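Local coordinates for protein 6-carboxyhexanoate--CoA ligase (Aquifex aeolicus, PDB 5TVA) that belongs to the BioW family of CoA ligases and binds coenzyme A and adenosine monophosphate in adjoining pockets, at residues S5-A10 with G19-V24; E178-D183 with G213-F218; Y187-V192 with R201-K206. All coordinates share one frame; numbering follows the deposited sequence.

Contact 1: S5-A10 with G19-V24. With COA (coenzyme A), chain D.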
loop_
_atom_site.group_PDB
_atom_site.type_symbol
_atom_site.label_atom_id
_atom_site.label_comp_id
_atom_site.label_asym_id
_atom_site.label_seq_id
_atom_site.Cartn_x
_atom_site.Cartn_y
_atom_site.Cartn_z
ATOM N N SER A 5 -15.479 10.777 -4.164
ATOM C CA SER A 5 -14.161 10.180 -4.302
ATOM C C SER A 5 -13.401 10.939 -5.385
ATOM O O SER A 5 -13.935 11.156 -6.474
ATOM C CB SER A 5 -14.307 8.701 -4.665
ATOM O OG SER A 5 -13.161 8.209 -5.318
ATOM N N VAL A 6 -12.179 11.375 -5.076
ATOM C CA VAL A 6 -11.367 12.167 -6.001
ATOM C C VAL A 6 -10.092 11.396 -6.281
ATOM O O VAL A 6 -9.223 11.297 -5.406
ATOM C CB VAL A 6 -11.037 13.554 -5.443
ATOM C CG1 VAL A 6 -10.252 14.356 -6.475
ATOM C CG2 VAL A 6 -12.303 14.271 -5.057
ATOM N N ARG A 7 -9.960 10.866 -7.497
ATOM C CA ARG A 7 -8.816 10.028 -7.851
ATOM C C ARG A 7 -7.976 10.710 -8.913
ATOM O O ARG A 7 -8.501 11.092 -9.961
ATOM C CB ARG A 7 -9.249 8.654 -8.372
ATOM C CG ARG A 7 -9.776 7.703 -7.314
ATOM C CD ARG A 7 -10.297 6.390 -7.960
ATOM N NE ARG A 7 -11.649 6.567 -8.491
ATOM C CZ ARG A 7 -12.313 5.683 -9.253
ATOM N NH1 ARG A 7 -11.755 4.529 -9.613
ATOM N NH2 ARG A 7 -13.551 5.958 -9.660
ATOM N N MET A 8 -6.668 10.811 -8.659
ATOM C CA MET A 8 -5.721 11.427 -9.578
ATOM C C MET A 8 -4.616 10.439 -9.909
ATOM O O MET A 8 -4.111 9.746 -9.026
ATOM C CB MET A 8 -5.124 12.700 -8.957
ATOM C CG MET A 8 -4.079 13.460 -9.832
ATOM S SD MET A 8 -2.384 12.794 -9.828
ATOM C CE MET A 8 -1.921 13.036 -8.111
ATOM N N ARG A 9 -4.247 10.373 -11.184
ATOM C CA ARG A 9 -3.032 9.704 -11.631
ATOM C C ARG A 9 -2.341 10.604 -12.643
ATOM O O ARG A 9 -3.000 11.373 -13.353
ATOM C CB ARG A 9 -3.335 8.354 -12.266
ATOM C CG ARG A 9 -4.088 8.475 -13.585
ATOM C CD ARG A 9 -4.487 7.118 -14.105
ATOM N NE ARG A 9 -4.863 7.156 -15.514
ATOM C CZ ARG A 9 -6.123 7.169 -15.937
ATOM N NH1 ARG A 9 -7.117 7.138 -15.056
ATOM N NH2 ARG A 9 -6.393 7.214 -17.229
ATOM N N ALA A 10 -1.009 10.523 -12.700
ATOM C CA ALA A 10 -0.222 11.377 -13.591
ATOM C C ALA A 10 0.948 10.590 -14.155
ATOM O O ALA A 10 1.547 9.769 -13.456
ATOM C CB ALA A 10 0.291 12.635 -12.879
ATOM N N GLY A 19 0.068 9.577 -7.995
ATOM C CA GLY A 19 -1.277 9.040 -7.877
ATOM C C GLY A 19 -1.759 9.131 -6.444
ATOM O O GLY A 19 -0.989 8.887 -5.512
ATOM N N ALA A 20 -3.022 9.492 -6.251
ATOM C CA ALA A 20 -3.534 9.741 -4.912
ATOM C C ALA A 20 -5.048 9.783 -5.003
ATOM O O ALA A 20 -5.609 10.036 -6.070
ATOM C CB ALA A 20 -2.994 11.066 -4.329
ATOM N N GLU A 21 -5.695 9.567 -3.864
ATOM C CA GLU A 21 -7.141 9.623 -3.762
ATOM C C GLU A 21 -7.527 10.358 -2.489
ATOM O O GLU A 21 -6.865 10.214 -1.452
ATOM C CB GLU A 21 -7.763 8.211 -3.772
ATOM C CG GLU A 21 -9.279 8.191 -3.577
ATOM C CD GLU A 21 -9.890 6.821 -3.916
ATOM O OE1 GLU A 21 -9.129 5.894 -4.263
ATOM O OE2 GLU A 21 -11.136 6.694 -3.870
ATOM N N ARG A 22 -8.580 11.171 -2.590
ATOM C CA ARG A 22 -9.211 11.825 -1.452
ATOM C C ARG A 22 -10.716 11.580 -1.506
ATOM O O ARG A 22 -11.319 11.610 -2.582
ATOM C CB ARG A 22 -8.935 13.341 -1.458
ATOM C CG ARG A 22 -7.451 13.684 -1.463
ATOM C CD ARG A 22 -6.837 13.587 -0.070
ATOM N NE ARG A 22 -5.410 13.950 -0.112
ATOM C CZ ARG A 22 -4.424 13.082 -0.330
ATOM N NH1 ARG A 22 -4.693 11.784 -0.489
ATOM N NH2 ARG A 22 -3.168 13.503 -0.361
ATOM N N ILE A 23 -11.327 11.358 -0.347
ATOM C CA ILE A 23 -12.765 11.151 -0.247
ATOM C C ILE A 23 -13.264 12.181 0.743
ATOM O O ILE A 23 -12.916 12.119 1.926
ATOM C CB ILE A 23 -13.122 9.730 0.219
ATOM C CG1 ILE A 23 -12.410 8.704 -0.643
ATOM C CG2 ILE A 23 -14.619 9.538 0.217
ATOM C CD1 ILE A 23 -12.573 7.286 -0.154
ATOM N N VAL A 24 -14.074 13.130 0.274
ATOM C CA VAL A 24 -14.396 14.315 1.059
ATOM C C VAL A 24 -15.841 14.735 0.808
ATOM O O VAL A 24 -16.476 14.328 -0.173
ATOM C CB VAL A 24 -13.441 15.499 0.740
ATOM C CG1 VAL A 24 -11.987 15.110 0.992
ATOM C CG2 VAL A 24 -13.615 15.977 -0.700
HETATM N N1A COA D . 0.706 2.638 -10.615
HETATM C C2A COA D . 0.892 2.463 -11.932
HETATM N N3A COA D . -0.076 2.700 -12.807
HETATM C C4A COA D . -1.294 3.099 -12.389
HETATM C C5A COA D . -1.530 3.290 -11.025
HETATM C C6A COA D . -0.455 3.040 -10.135
HETATM N N6A COA D . -0.675 3.220 -8.643
HETATM N N7A COA D . -2.789 3.700 -10.866
HETATM C C8A COA D . -3.345 3.769 -12.061
HETATM N N9A COA D . -2.445 3.442 -12.991
HETATM C C1B COA D . -2.864 3.357 -14.420
HETATM C C2B COA D . -2.216 2.979 -15.442
HETATM O O2B COA D . -1.401 1.778 -15.247
HETATM C C3B COA D . -3.632 2.483 -16.187
HETATM O O3B COA D . -4.077 1.310 -15.455
HETATM P P3B COA D . -4.093 -0.300 -15.939
HETATM O O7A COA D . -5.407 -0.857 -15.485
HETATM O O8A COA D . -3.936 -0.477 -17.419
HETATM O O9A COA D . -3.000 -1.081 -15.258
HETATM C C4B COA D . -4.451 3.487 -16.046
HETATM O O4B COA D . -3.788 4.449 -15.006
HETATM C C5B COA D . -5.925 3.113 -15.539
HETATM O O5B COA D . -5.937 2.902 -14.168
HETATM P P1A COA D . -7.211 3.286 -13.151
HETATM O O1A COA D . -7.633 2.024 -12.385
HETATM O O2A COA D . -8.391 3.886 -13.878
HETATM O O3A COA D . -6.637 4.350 -12.034
HETATM P P2A COA D . -7.519 5.475 -11.142
HETATM O O4A COA D . -7.715 6.687 -12.062
HETATM O O5A COA D . -8.917 4.941 -10.794
HETATM O O6A COA D . -6.602 5.869 -9.780
HETATM C CBP COA D . -4.961 5.504 -7.818
HETATM C CCP COA D . -5.899 4.875 -8.967
HETATM C CDP COA D . -3.706 6.145 -8.465
HETATM C CEP COA D . -5.692 6.700 -7.167
HETATM C CAP COA D . -4.549 4.375 -6.721
HETATM O OAP COA D . -3.304 3.830 -6.949
HETATM C C9P COA D . -4.516 4.848 -5.240
HETATM O O9P COA D . -5.486 4.746 -4.519
HETATM N N8P COA D . -3.299 5.420 -4.671
HETATM C C7P COA D . -3.248 5.908 -3.255
HETATM C C6P COA D . -2.254 5.135 -2.400
HETATM C C5P COA D . -0.757 5.234 -2.862
HETATM O O5P COA D . -0.446 5.072 -3.981
HETATM N N4P COA D . 0.273 5.522 -1.832
HETATM C C3P COA D . 1.728 5.653 -2.251
HETATM C C2P COA D . 2.601 5.568 -0.994
HETATM S S1P COA D . 2.090 4.031 -0.167
#
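Val-6 pairs with Arg-22, and Met-8 with Ala-20, as antiparallel hydrogen-bonded pairs, the strand axes running 4.6 Å apart at 167°. Each pair exchanges two backbone bonds; the one from Val-6 N to Arg-22 O is short at 2.6 Å. Glu-21 CA-H leans on Val-6 O between the pairs, and Gly-19 CA-H on Met-8 O just past the second. Ser-5 OG donates to Glu-21 OE2 (2.9 Å), arriving from above the carboxylate plane. With CG anti to the backbone N (chi1 176°) and the rest extended, Glu-21 runs alongside Arg-7. The aliphatic stem of Arg-7 touches the carboxylate, CG to Glu-21 CD at 3.5 Å, while guanidinium and carboxylate planes stand 28° apart without their charged atoms meeting; Arg-7 has its salt bridge with Glu-51, and Glu-21 OE1 accepts from His-138 N.

The two strands form a beta hairpin, with strand 3-12 central in a three-stranded antiparallel sheet. The face bearing Val-6, Met-8 and Ala-20 packs on Leu-36 of helix 29-37, Met-8 curling its CE back to 4.4 Å from Ala-20 CB. The opposite face, with Arg-7, Arg-9 and Gly-19, receives coenzyme A. Arg-9 NH1 gives a hydrogen bond to ligand O4A (3.1 Å), and ligand C4B lies over one face of that guanidinium. Arg-7 NH1 approaches ligand O5A to 3.1 Å. Gly-19 CA sits 3.8 Å from ligand CDP.

Contact 2: E178-D183 with G213-F218. With AMP (adenosine monophosphate), chain C.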
loop_
_atom_site.group_PDB
_atom_site.type_symbol
_atom_site.label_atom_id
_atom_site.label_comp_id
_atom_site.label_asym_id
_atom_site.label_seq_id
_atom_site.Cartn_x
_atom_site.Cartn_y
_atom_site.Cartn_z
ATOM N N GLU A 178 0.939 -8.149 4.922
ATOM C CA GLU A 178 1.450 -7.452 3.753
ATOM C C GLU A 178 2.959 -7.264 3.859
ATOM O O GLU A 178 3.482 -6.982 4.945
ATOM C CB GLU A 178 0.762 -6.095 3.600
ATOM C CG GLU A 178 1.269 -5.281 2.391
ATOM C CD GLU A 178 0.580 -3.936 2.250
ATOM O OE1 GLU A 178 -0.461 -3.733 2.894
ATOM O OE2 GLU A 178 1.064 -3.085 1.481
ATOM N N LEU A 179 3.655 -7.404 2.728
ATOM C CA LEU A 179 5.056 -7.012 2.597
ATOM C C LEU A 179 5.189 -5.920 1.538
ATOM O O LEU A 179 4.626 -6.032 0.447
ATOM C CB LEU A 179 5.948 -8.215 2.231
ATOM C CG LEU A 179 7.410 -7.963 1.822
ATOM C CD1 LEU A 179 8.267 -7.522 2.998
ATOM C CD2 LEU A 179 8.030 -9.196 1.179
ATOM N N CYS A 180 5.940 -4.862 1.854
ATOM C CA CYS A 180 6.058 -3.724 0.945
ATOM C C CYS A 180 7.412 -3.044 1.110
ATOM O O CYS A 180 7.820 -2.732 2.236
ATOM C CB CYS A 180 4.947 -2.695 1.205
ATOM S SG CYS A 180 4.982 -1.158 0.191
ATOM N N TRP A 181 8.087 -2.804 -0.010
ATOM C CA TRP A 181 9.071 -1.731 -0.070
ATOM C C TRP A 181 8.938 -1.000 -1.401
ATOM O O TRP A 181 8.367 -1.514 -2.374
ATOM C CB TRP A 181 10.510 -2.228 0.177
ATOM C CG TRP A 181 11.099 -3.179 -0.808
ATOM C CD1 TRP A 181 11.622 -2.876 -2.027
ATOM C CD2 TRP A 181 11.294 -4.592 -0.628
ATOM N NE1 TRP A 181 12.106 -4.016 -2.635
ATOM C CE2 TRP A 181 11.921 -5.080 -1.795
ATOM C CE3 TRP A 181 10.982 -5.493 0.396
ATOM C CZ2 TRP A 181 12.239 -6.428 -1.969
ATOM C CZ3 TRP A 181 11.303 -6.834 0.225
ATOM C CH2 TRP A 181 11.923 -7.288 -0.951
ATOM N N SER A 182 9.482 0.218 -1.419
ATOM C CA SER A 182 9.223 1.184 -2.479
ATOM C C SER A 182 9.956 0.822 -3.770
ATOM O O SER A 182 10.970 0.122 -3.771
ATOM C CB SER A 182 9.630 2.589 -2.019
ATOM O OG SER A 182 9.028 3.603 -2.812
ATOM N N ASP A 183 9.395 1.287 -4.885
ATOM C CA ASP A 183 10.049 1.160 -6.181
ATOM C C ASP A 183 11.087 2.260 -6.405
ATOM O O ASP A 183 12.060 2.043 -7.139
ATOM C CB ASP A 183 8.995 1.178 -7.293
ATOM C CG ASP A 183 7.898 2.222 -7.054
ATOM O OD1 ASP A 183 7.710 2.660 -5.892
ATOM O OD2 ASP A 183 7.205 2.588 -8.033
ATOM N N GLY A 213 10.664 -2.700 -6.722
ATOM C CA GLY A 213 9.869 -2.652 -5.508
ATOM C C GLY A 213 8.620 -3.498 -5.645
ATOM O O GLY A 213 8.559 -4.361 -6.529
ATOM N N GLY A 214 7.634 -3.287 -4.786
ATOM C CA GLY A 214 6.368 -3.976 -4.934
ATOM C C GLY A 214 5.707 -4.258 -3.599
ATOM O O GLY A 214 6.197 -3.883 -2.529
ATOM N N ARG A 215 4.552 -4.927 -3.699
ATOM C CA ARG A 215 3.759 -5.325 -2.551
ATOM C C ARG A 215 3.292 -6.758 -2.761
ATOM O O ARG A 215 2.949 -7.158 -3.879
ATOM C CB ARG A 215 2.547 -4.396 -2.342
ATOM C CG ARG A 215 2.857 -3.114 -1.599
ATOM C CD ARG A 215 1.622 -2.256 -1.327
ATOM N NE ARG A 215 1.776 -0.982 -2.003
ATOM C CZ ARG A 215 2.019 0.189 -1.419
ATOM N NH1 ARG A 215 2.083 0.313 -0.101
ATOM N NH2 ARG A 215 2.144 1.249 -2.181
ATOM N N VAL A 216 3.294 -7.528 -1.679
ATOM C CA VAL A 216 2.727 -8.865 -1.662
ATOM C C VAL A 216 1.648 -8.874 -0.591
ATOM O O VAL A 216 1.920 -8.536 0.570
ATOM C CB VAL A 216 3.787 -9.951 -1.402
ATOM C CG1 VAL A 216 3.122 -11.346 -1.321
ATOM C CG2 VAL A 216 4.838 -9.933 -2.504
ATOM N N TYR A 217 0.422 -9.238 -0.989
ATOM C CA TYR A 217 -0.694 -9.409 -0.068
ATOM C C TYR A 217 -0.855 -10.896 0.220
ATOM O O TYR A 217 -1.035 -11.695 -0.716
ATOM C CB TYR A 217 -1.992 -8.852 -0.656
ATOM C CG TYR A 217 -2.071 -7.360 -0.907
ATOM C CD1 TYR A 217 -1.110 -6.481 -0.394
ATOM C CD2 TYR A 217 -3.131 -6.818 -1.649
ATOM C CE1 TYR A 217 -1.195 -5.125 -0.618
ATOM C CE2 TYR A 217 -3.220 -5.443 -1.885
ATOM C CZ TYR A 217 -2.241 -4.601 -1.362
ATOM O OH TYR A 217 -2.305 -3.230 -1.568
ATOM N N PHE A 218 -0.836 -11.272 1.505
ATOM C CA PHE A 218 -1.011 -12.675 1.895
ATOM C C PHE A 218 -2.490 -12.922 2.179
ATOM O O PHE A 218 -3.036 -12.375 3.150
ATOM C CB PHE A 218 -0.141 -13.018 3.103
ATOM C CG PHE A 218 1.339 -12.879 2.836
ATOM C CD1 PHE A 218 2.052 -13.911 2.253
ATOM C CD2 PHE A 218 2.009 -11.689 3.134
ATOM C CE1 PHE A 218 3.405 -13.773 1.988
ATOM C CE2 PHE A 218 3.364 -11.550 2.873
ATOM C CZ PHE A 218 4.058 -12.588 2.313
HETATM P P AMP C . 4.355 3.189 -3.975
HETATM O O1P AMP C . 3.652 3.036 -2.644
HETATM O O2P AMP C . 3.566 4.114 -4.879
HETATM O O3P AMP C . 5.865 3.396 -3.942
HETATM O "O5'" AMP C . 4.267 1.762 -4.690
HETATM C "C5'" AMP C . 5.107 0.670 -4.317
HETATM C "C4'" AMP C . 4.766 -0.547 -5.148
HETATM O "O4'" AMP C . 3.520 -1.112 -4.658
HETATM C "C3'" AMP C . 4.534 -0.251 -6.631
HETATM O "O3'" AMP C . 5.702 -0.427 -7.414
HETATM C "C2'" AMP C . 3.399 -1.178 -7.036
HETATM O "O2'" AMP C . 3.913 -2.430 -7.467
HETATM C "C1'" AMP C . 2.641 -1.375 -5.720
HETATM N N9 AMP C . 1.471 -0.477 -5.586
HETATM C C8 AMP C . 1.423 0.843 -5.852
HETATM N N7 AMP C . 0.177 1.344 -5.629
HETATM C C5 AMP C . -0.613 0.339 -5.208
HETATM C C6 AMP C . -2.025 0.170 -4.770
HETATM N N6 AMP C . -2.901 1.199 -4.751
HETATM N N1 AMP C . -2.425 -1.078 -4.400
HETATM C C2 AMP C . -1.589 -2.126 -4.423
HETATM N N3 AMP C . -0.303 -2.041 -4.802
HETATM C C4 AMP C . 0.245 -0.862 -5.189
#
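Glu-178 holds CG anti to its backbone N (chi1 179°) and stays extended, while Arg-215 bends at chi3 (-118°), which brings the carboxylate against the arginine's CD, short of its NH1. Glu-178 OE2 lies 3.0 Å from Arg-215 CD, at the guanidinium edge and in its plane, and its salt bridge to Arg-215 NH1 is long at 3.9 Å. The two planes are turned 64° apart, and Tyr-191 OH, hydrogen-bonded to both Glu-178 OE2 and Arg-215 NH1, joins them. Cys-180 covers one face of the guanidinium, its SG 3.3 Å from NH1.

These are neighbouring antiparallel strands of a six-stranded mixed sheet, 214-219 lying between 177-181 and the outer strand 116-119. Leu-179 and Val-216 exchange two good backbone bonds; of the Trp-181 and Gly-214 pair, the one to Gly-214 O is weak. On the face with Leu-179, Trp-181 and Val-216 the sheet packs against helix 91-102, and Leu-179 CB reaches Phe-218 CE2 at 4.3 Å.

The other face meets adenosine monophosphate. Arg-215 NE makes a weak hydrogen bond to ligand O4' (3.2 Å). Tyr-217 runs side by side with Glu-178, its CE1 3.6 Å from Glu-178 CD, and carries its hydroxyl, bonded to Thr-136, to 3.1 Å from ligand C2. Where the strands part, Gly-213 CA comes to 3.9 Å from Trp-181 NE1, and Gly-214 presents a bare backbone to the ribose.

Contact 3: Y187-V192 with R201-K206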
loop_
_atom_site.group_PDB
_atom_site.type_symbol
_atom_site.label_atom_id
_atom_site.label_comp_id
_atom_site.label_asym_id
_atom_site.label_seq_id
_atom_site.Cartn_x
_atom_site.Cartn_y
_atom_site.Cartn_z
ATOM N N TYR A 187 14.239 5.928 -1.640
ATOM C CA TYR A 187 13.587 5.542 -0.392
ATOM C C TYR A 187 13.794 4.047 -0.175
ATOM O O TYR A 187 13.677 3.254 -1.115
ATOM C CB TYR A 187 12.104 5.895 -0.456
ATOM C CG TYR A 187 11.384 6.065 0.866
ATOM C CD1 TYR A 187 11.239 7.323 1.444
ATOM C CD2 TYR A 187 10.802 4.975 1.512
ATOM C CE1 TYR A 187 10.553 7.491 2.647
ATOM C CE2 TYR A 187 10.116 5.130 2.714
ATOM C CZ TYR A 187 9.995 6.386 3.276
ATOM O OH TYR A 187 9.311 6.547 4.466
ATOM N N VAL A 188 14.134 3.659 1.053
ATOM C CA VAL A 188 14.619 2.302 1.294
ATOM C C VAL A 188 14.010 1.722 2.562
ATOM O O VAL A 188 14.283 0.569 2.917
ATOM C CB VAL A 188 16.157 2.262 1.370
ATOM C CG1 VAL A 188 16.764 2.368 -0.027
ATOM C CG2 VAL A 188 16.674 3.366 2.315
ATOM N N THR A 189 13.208 2.512 3.265
ATOM C CA THR A 189 12.320 1.934 4.260
ATOM C C THR A 189 11.191 1.181 3.550
ATOM O O THR A 189 10.737 1.574 2.467
ATOM C CB THR A 189 11.757 3.023 5.180
ATOM O OG1 THR A 189 12.833 3.654 5.875
ATOM C CG2 THR A 189 10.777 2.442 6.221
ATOM N N GLY A 190 10.788 0.060 4.138
ATOM C CA GLY A 190 9.643 -0.700 3.679
ATOM C C GLY A 190 8.797 -1.046 4.882
ATOM O O GLY A 190 8.987 -0.431 5.937
ATOM N N TYR A 191 7.869 -1.998 4.775
ATOM C CA TYR A 191 7.171 -2.399 5.983
ATOM C C TYR A 191 6.619 -3.810 5.842
ATOM O O TYR A 191 6.682 -4.449 4.788
ATOM C CB TYR A 191 6.056 -1.420 6.350
ATOM C CG TYR A 191 4.902 -1.330 5.372
ATOM C CD1 TYR A 191 3.912 -2.320 5.323
ATOM C CD2 TYR A 191 4.781 -0.241 4.522
ATOM C CE1 TYR A 191 2.843 -2.219 4.435
ATOM C CE2 TYR A 191 3.724 -0.122 3.643
ATOM C CZ TYR A 191 2.749 -1.115 3.598
ATOM O OH TYR A 191 1.699 -0.979 2.717
ATOM N N VAL A 192 6.054 -4.274 6.939
ATOM C CA VAL A 192 5.370 -5.546 6.999
ATOM C C VAL A 192 4.224 -5.307 7.960
ATOM O O VAL A 192 4.392 -4.577 8.941
ATOM C CB VAL A 192 6.345 -6.652 7.453
ATOM C CG1 VAL A 192 6.350 -6.852 8.984
ATOM C CG2 VAL A 192 6.193 -7.877 6.646
ATOM N N ARG A 201 7.846 -0.976 10.453
ATOM C CA ARG A 201 8.676 -0.271 9.481
ATOM C C ARG A 201 10.107 -0.783 9.553
ATOM O O ARG A 201 10.654 -0.950 10.643
ATOM C CB ARG A 201 8.616 1.228 9.751
ATOM C CG ARG A 201 7.241 1.647 10.275
ATOM C CD ARG A 201 7.164 3.123 10.560
ATOM N NE ARG A 201 7.799 3.889 9.498
ATOM C CZ ARG A 201 8.823 4.712 9.695
ATOM N NH1 ARG A 201 9.302 4.878 10.923
ATOM N NH2 ARG A 201 9.347 5.379 8.672
ATOM N N ILE A 202 10.703 -1.065 8.397
ATOM C CA ILE A 202 11.933 -1.845 8.359
ATOM C C ILE A 202 12.882 -1.255 7.321
ATOM O O ILE A 202 12.546 -1.201 6.132
ATOM C CB ILE A 202 11.649 -3.323 8.056
ATOM C CG1 ILE A 202 10.919 -3.953 9.248
ATOM C CG2 ILE A 202 12.937 -4.059 7.712
ATOM C CD1 ILE A 202 10.314 -5.315 8.964
ATOM N N THR A 203 14.071 -0.828 7.769
ATOM C CA THR A 203 15.094 -0.223 6.897
ATOM C C THR A 203 16.445 -0.925 7.044
ATOM O O THR A 203 16.863 -1.232 8.162
ATOM C CB THR A 203 15.310 1.277 7.213
ATOM O OG1 THR A 203 14.119 1.831 7.787
ATOM C CG2 THR A 203 15.673 2.055 5.957
ATOM N N PRO A 204 17.133 -1.186 5.919
ATOM C CA PRO A 204 16.638 -1.014 4.553
ATOM C C PRO A 204 16.298 -2.346 3.882
ATOM O O PRO A 204 17.037 -3.324 4.025
ATOM C CB PRO A 204 17.818 -0.343 3.854
ATOM C CG PRO A 204 19.024 -0.979 4.532
ATOM C CD PRO A 204 18.597 -1.374 5.938
ATOM N N LEU A 205 15.195 -2.383 3.142
ATOM C CA LEU A 205 14.810 -3.591 2.425
ATOM C C LEU A 205 15.366 -3.640 1.001
ATOM O O LEU A 205 15.122 -4.621 0.285
ATOM C CB LEU A 205 13.280 -3.735 2.430
ATOM C CG LEU A 205 12.676 -4.157 3.779
ATOM C CD1 LEU A 205 11.156 -3.991 3.830
ATOM C CD2 LEU A 205 13.052 -5.600 4.052
ATOM N N LYS A 206 16.126 -2.624 0.586
ATOM C CA LYS A 206 16.905 -2.706 -0.645
ATOM C C LYS A 206 18.081 -1.745 -0.561
ATOM O O LYS A 206 18.095 -0.806 0.243
ATOM C CB LYS A 206 16.069 -2.380 -1.885
ATOM C CG LYS A 206 15.625 -0.929 -1.952
ATOM C CD LYS A 206 15.045 -0.593 -3.303
ATOM C CE LYS A 206 14.229 0.673 -3.232
ATOM N NZ LYS A 206 13.624 0.961 -4.552
#
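Thr-189 and Thr-203 reach across to each other at a slant and join through their hydroxyls, OG1 to OG1 at 2.9 Å, with either able to be the donor. Next to them Val-188 sits in a three-sided setting. It lies alongside Pro-204, pointing the same way, with CB atoms 4.0 Å apart; it crosses Thr-203 at about a right angle, CG2 to CG2 at 4.0 Å; and it crosses the Lys-206 side chain likewise, Val-188 CG1 to Lys-206 CG at 4.0 Å. The peptide before Pro-204 is cis, and just past it Leu-205 N bonds to Val-188 O (3.1 Å). Leu-205 then lays CD1 against Gly-190 CA at 3.6 Å. Gly-190 and Ile-202 form a hydrogen-bonded antiparallel pair of this beta hairpin, whose Ile-202 packs on helix 73-85.

Lys-206 places CG between its backbone N and carbonyl carbon (chi1 68°) and runs extended from there, passing CE 3.4 Å from Tyr-187 O. Its NZ is held by the carbonyl oxygens of Asp-210 and Ser-182. Such carbonyl acceptors suit the ammonium, which probably stays protonated, and it links the loop residues that supply them.

Contacts 2 and 3 belong to one sheet, where strands 177-181 and 190-194 are neighbours: their centres are 10 Å apart, and Cys-180 O meets Tyr-191 N at 2.6 Å. Contact 1 is in a separate sheet, its centre 21 Å from that of contact 2 and 25 Å from that of contact 3. The ligands bridge this gap. Coenzyme A lies on contact 1 yet comes within about 3 Å of the Arg-215 side chain, whereas adenosine monophosphate rests on contact 2. Contact 3 stands behind, its Tyr-191 side chain about 6 Å from coenzyme A and 7 Å from adenosine monophosphate; Tyr-191, with Glu-178, forms a second shell behind Arg-215.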